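Side-chain contacts in uncharacterized protein (Pseudomonas protegens, PDB 4KT3), which serves as a type VI secretion effector, a peptidoglycan glycoside hydrolase bound here to its immunity partner: residues Cys32-Ala37 with Arg172-Cys177; Ala66-Gln71 with Ala165-Ala170. All coordinates share one frame; numbering follows the deposited sequence.

Contact 1 (Cys32-Ala37 with Arg172-Cys177); sequences CNNISA and RGRMAC
A disulfide between C32 and C177 ties the two ends of the modelled chain together in this lysozyme-like, mostly helical fold, and a buried arginine packs beside it. C32 precedes helix 35-54, and C177, the C-terminal residue, closes a type I beta turn that starts at R174, near the C-terminal end of helix 160-174. The link has a left-handed twist (chi3 -83°), close to the preferred quarter turn, with C32 CA and C177 CA 5.5 Å apart.

R174 carries the noncovalent half of the contact. Its chain, extended from CG to NE, carries the guanidinium alongside the first turn of helix 35-54, where A37 CB rests over one face near the rim, 3.6 Å from R174 NE. N34 ND2 lies over the same face, its amide plane turned 74° from the guanidinium, while N34 CB comes within 3.4 Å of R174 NH2. The buried charge is well provided for: NE donates to L31 O, NH1 bonds to Y72 OH, and a water accepts from both R174 NH2 and N34 ND2.

N34 is also the N-cap of helix 35-54, so a single side chain caps that helix and packs on the arginine. H59 of the bound putative lipoprotein chain hydrogen-bonds to the same N34 OD1, to which A37 N donates at 3.1 Å, nearly straight (168°) but from well above the carbonyl plane.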
# COMPACT_ATOMS: atom_id res chain seq x y z
N CYS A 32 9.66 8.11 -10.95
CA CYS A 32 9.62 7.18 -12.09
C CYS A 32 10.49 5.94 -11.87
O CYS A 32 10.43 4.99 -12.65
CB CYS A 32 10.06 7.88 -13.37
SG CYS A 32 9.05 9.31 -13.89
N ASN A 33 11.28 5.94 -10.80
CA ASN A 33 12.17 4.82 -10.51
C ASN A 33 11.48 3.66 -9.79
O ASN A 33 12.02 2.55 -9.74
CB ASN A 33 13.37 5.30 -9.70
CG ASN A 33 14.27 6.20 -10.50
OD1 ASN A 33 14.33 6.10 -11.71
ND2 ASN A 33 14.98 7.09 -9.81
N ASN A 34 10.29 3.91 -9.25
CA ASN A 34 9.49 2.86 -8.64
C ASN A 34 8.69 2.19 -9.76
O ASN A 34 7.60 2.64 -10.12
CB ASN A 34 8.56 3.45 -7.59
CG ASN A 34 7.75 2.40 -6.87
OD1 ASN A 34 7.56 1.28 -7.36
ND2 ASN A 34 7.24 2.76 -5.68
N ILE A 35 9.26 1.14 -10.32
CA ILE A 35 8.68 0.54 -11.53
C ILE A 35 7.28 -0.05 -11.27
O ILE A 35 6.37 0.11 -12.09
CB ILE A 35 9.64 -0.51 -12.15
CG1 ILE A 35 11.01 0.11 -12.47
CG2 ILE A 35 9.05 -1.11 -13.39
CD1 ILE A 35 10.97 1.42 -13.28
N SER A 36 7.11 -0.71 -10.14
CA SER A 36 5.82 -1.28 -9.77
C SER A 36 4.75 -0.19 -9.81
O SER A 36 3.65 -0.38 -10.37
CB SER A 36 5.90 -1.88 -8.38
OG SER A 36 4.66 -2.42 -7.97
N ALA A 37 5.04 0.93 -9.14
CA ALA A 37 4.07 2.02 -9.06
C ALA A 37 3.77 2.63 -10.44
O ALA A 37 2.62 2.91 -10.77
CB ALA A 37 4.54 3.08 -8.07
N ARG A 172 -0.21 11.66 -9.51
CA ARG A 172 -0.21 12.72 -10.52
C ARG A 172 1.15 12.79 -11.21
O ARG A 172 1.23 12.91 -12.43
CB ARG A 172 -0.55 14.07 -9.90
CG ARG A 172 -0.80 15.18 -10.93
CD ARG A 172 -0.85 16.56 -10.26
NE ARG A 172 -1.88 16.63 -9.22
CZ ARG A 172 -1.74 17.27 -8.06
NH1 ARG A 172 -0.63 17.92 -7.77
NH2 ARG A 172 -2.74 17.26 -7.19
N GLY A 173 2.23 12.73 -10.42
CA GLY A 173 3.57 12.77 -10.98
C GLY A 173 3.91 11.53 -11.78
O GLY A 173 4.55 11.61 -12.82
N ARG A 174 3.50 10.36 -11.28
CA ARG A 174 3.80 9.11 -11.96
C ARG A 174 3.07 8.96 -13.29
O ARG A 174 3.49 8.19 -14.16
CB ARG A 174 3.53 7.92 -11.03
CG ARG A 174 4.58 7.84 -9.94
CD ARG A 174 4.47 6.64 -9.03
NE ARG A 174 5.76 6.51 -8.32
CZ ARG A 174 5.94 6.42 -7.00
NH1 ARG A 174 4.92 6.40 -6.15
NH2 ARG A 174 7.17 6.33 -6.52
N MSE A 175 2.00 9.73 -13.48
CA MSE A 175 1.30 9.74 -14.75
C MSE A 175 2.16 10.28 -15.90
O MSE A 175 1.90 10.00 -17.06
CB MSE A 175 -0.01 10.54 -14.64
CG MSE A 175 -1.10 9.83 -13.86
SE MSE A 175 -2.69 10.87 -13.59
CE MSE A 175 -3.32 10.95 -15.44
N ALA A 176 3.20 11.04 -15.55
CA ALA A 176 4.13 11.60 -16.52
C ALA A 176 5.28 10.65 -16.89
O ALA A 176 6.08 10.96 -17.77
CB ALA A 176 4.70 12.91 -15.96
N CYS A 177 5.37 9.52 -16.20
CA CYS A 177 6.49 8.59 -16.37
C CYS A 177 6.25 7.63 -17.52
O CYS A 177 7.18 6.94 -17.96
CB CYS A 177 6.67 7.77 -15.09
SG CYS A 177 7.11 8.71 -13.61
OXT CYS A 177 5.12 7.49 -18.00
O HOH W 1 7.73 5.17 -3.80

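Contact 2 (Ala66-Gln71 with Ala165-Ala170)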
# COMPACT_ATOMS: atom_id res chain seq x y z
N ALA A 66 -7.15 4.14 -5.62
CA ALA A 66 -6.90 2.76 -6.01
C ALA A 66 -5.47 2.33 -5.64
O ALA A 66 -5.25 1.20 -5.21
CB ALA A 66 -7.15 2.57 -7.49
N ALA A 67 -4.49 3.21 -5.82
CA ALA A 67 -3.10 2.89 -5.48
C ALA A 67 -2.95 2.59 -3.98
O ALA A 67 -2.20 1.70 -3.58
CB ALA A 67 -2.17 4.02 -5.88
N GLN A 68 -3.63 3.39 -3.16
CA GLN A 68 -3.67 3.20 -1.71
C GLN A 68 -4.31 1.86 -1.33
O GLN A 68 -3.80 1.12 -0.49
CB GLN A 68 -4.47 4.36 -1.10
CG GLN A 68 -5.07 4.13 0.28
CD GLN A 68 -4.05 4.10 1.40
OE1 GLN A 68 -2.87 3.81 1.19
NE2 GLN A 68 -4.51 4.37 2.62
N GLU A 69 -5.46 1.55 -1.92
CA GLU A 69 -6.20 0.36 -1.51
C GLU A 69 -5.55 -0.93 -1.99
O GLU A 69 -5.64 -1.96 -1.32
CB GLU A 69 -7.64 0.42 -2.02
CG GLU A 69 -8.46 1.60 -1.50
CD GLU A 69 -8.62 1.57 -0.01
OE1 GLU A 69 -9.22 0.60 0.51
OE2 GLU A 69 -8.13 2.52 0.64
N SER A 70 -4.94 -0.86 -3.17
CA SER A 70 -4.41 -2.05 -3.85
C SER A 70 -2.90 -2.22 -3.79
O SER A 70 -2.37 -3.14 -4.40
CB SER A 70 -4.85 -2.05 -5.32
OG SER A 70 -4.14 -1.09 -6.09
N GLN A 71 -2.22 -1.31 -3.09
CA GLN A 71 -0.76 -1.31 -3.03
C GLN A 71 -0.20 -1.30 -4.47
O GLN A 71 0.63 -2.12 -4.88
CB GLN A 71 -0.23 -2.52 -2.23
CG GLN A 71 -0.64 -2.49 -0.74
CD GLN A 71 -2.12 -2.77 -0.52
OE1 GLN A 71 -2.85 -1.97 0.12
NE2 GLN A 71 -2.58 -3.88 -1.04
N ALA A 165 -3.51 12.18 0.51
CA ALA A 165 -3.27 13.31 -0.38
C ALA A 165 -1.87 13.21 -0.99
O ALA A 165 -1.68 13.53 -2.17
CB ALA A 165 -3.45 14.64 0.37
N ASP A 166 -0.90 12.75 -0.21
CA ASP A 166 0.46 12.56 -0.72
C ASP A 166 0.51 11.48 -1.80
O ASP A 166 1.24 11.62 -2.78
CB ASP A 166 1.43 12.23 0.42
CG ASP A 166 1.77 13.45 1.27
OD1 ASP A 166 1.41 14.58 0.87
OD2 ASP A 166 2.41 13.28 2.33
N ILE A 167 -0.26 10.41 -1.62
CA ILE A 167 -0.33 9.37 -2.65
C ILE A 167 -0.94 9.93 -3.93
O ILE A 167 -0.46 9.63 -5.03
CB ILE A 167 -1.15 8.16 -2.16
CG1 ILE A 167 -0.36 7.41 -1.09
CG2 ILE A 167 -1.47 7.22 -3.32
CD1 ILE A 167 -1.14 6.30 -0.41
N ILE A 168 -1.97 10.75 -3.80
CA ILE A 168 -2.62 11.35 -4.96
C ILE A 168 -1.63 12.22 -5.72
O ILE A 168 -1.56 12.18 -6.96
CB ILE A 168 -3.86 12.17 -4.51
CG1 ILE A 168 -4.98 11.20 -4.09
CG2 ILE A 168 -4.33 13.10 -5.60
CD1 ILE A 168 -6.11 11.85 -3.30
N ILE A 169 -0.83 12.99 -4.99
CA ILE A 169 0.16 13.86 -5.63
C ILE A 169 1.24 13.02 -6.31
O ILE A 169 1.70 13.35 -7.42
CB ILE A 169 0.76 14.84 -4.61
CG1 ILE A 169 -0.33 15.82 -4.16
CG2 ILE A 169 1.93 15.61 -5.22
CD1 ILE A 169 0.01 16.59 -2.90
N ALA A 170 1.64 11.92 -5.67
CA ALA A 170 2.63 11.02 -6.25
C ALA A 170 2.10 10.38 -7.53
O ALA A 170 2.83 10.26 -8.52
CB ALA A 170 3.04 9.95 -5.24
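The amide of Q68 is the flat group of this contact: the CD1 methyl of I167 sits off to one side of its plane, beyond the oxygen, with CD1 3.4 Å from Q68 OE1. At the other end of the amide, Q68 NE2 donates to the backbone O of Y79 in the bound putative lipoprotein chain. The setting is helix-to-helix packing within the lysozyme-like fold, helix 59-70 against helix 160-174, with Q68 and I167 the nearest pair at 7.1 Å between CA atoms.

A turn about the CB-CG bond (chi2 72°) bends the Q68 chain, and a small chi3 (-24°) keeps OE1 on the side of its own CB, so I167 CD1 touches both, lying 3.9 Å from Q68 CB. The two side chains meet at about a right angle. I167 divides its branches between neighbours: CG1 leads CD1 to the glutamine, while CG2 looks toward A67, whose CB is 4.2 Å away. A67 also packs on V171 and F40, and I167 itself touches N96 of the lipoprotein chain, so the small interface continues both into the core and across to the partner.

Within helix 59-70, A66 O is gripped twice by S70, one turn later, through S70 N at 2.9 Å and S70 OG at 2.7 Å, the two donors approaching from opposite faces of the carbonyl plane.

Overall arrangement
The centres of the two contacts lie 12 Å apart, and helix 160-174 is common to both. Its middle, in contact 2, packs on helix 59-70; its C-terminal end, in contact 1, meets the start of helix 35-54. Along the chain the order is 32-37, 66-71, 165-170, 172-177, so the ends joined by contact 1 enclose the whole of contact 2. Contact 2 is the more central, about 7 Å from the chain centre against about 16 Å for contact 1. The final helix thus packs on two consecutive early helices, with a disulfide between the flanking segments at the periphery, and both contacts also reach the bound lipoprotein chain.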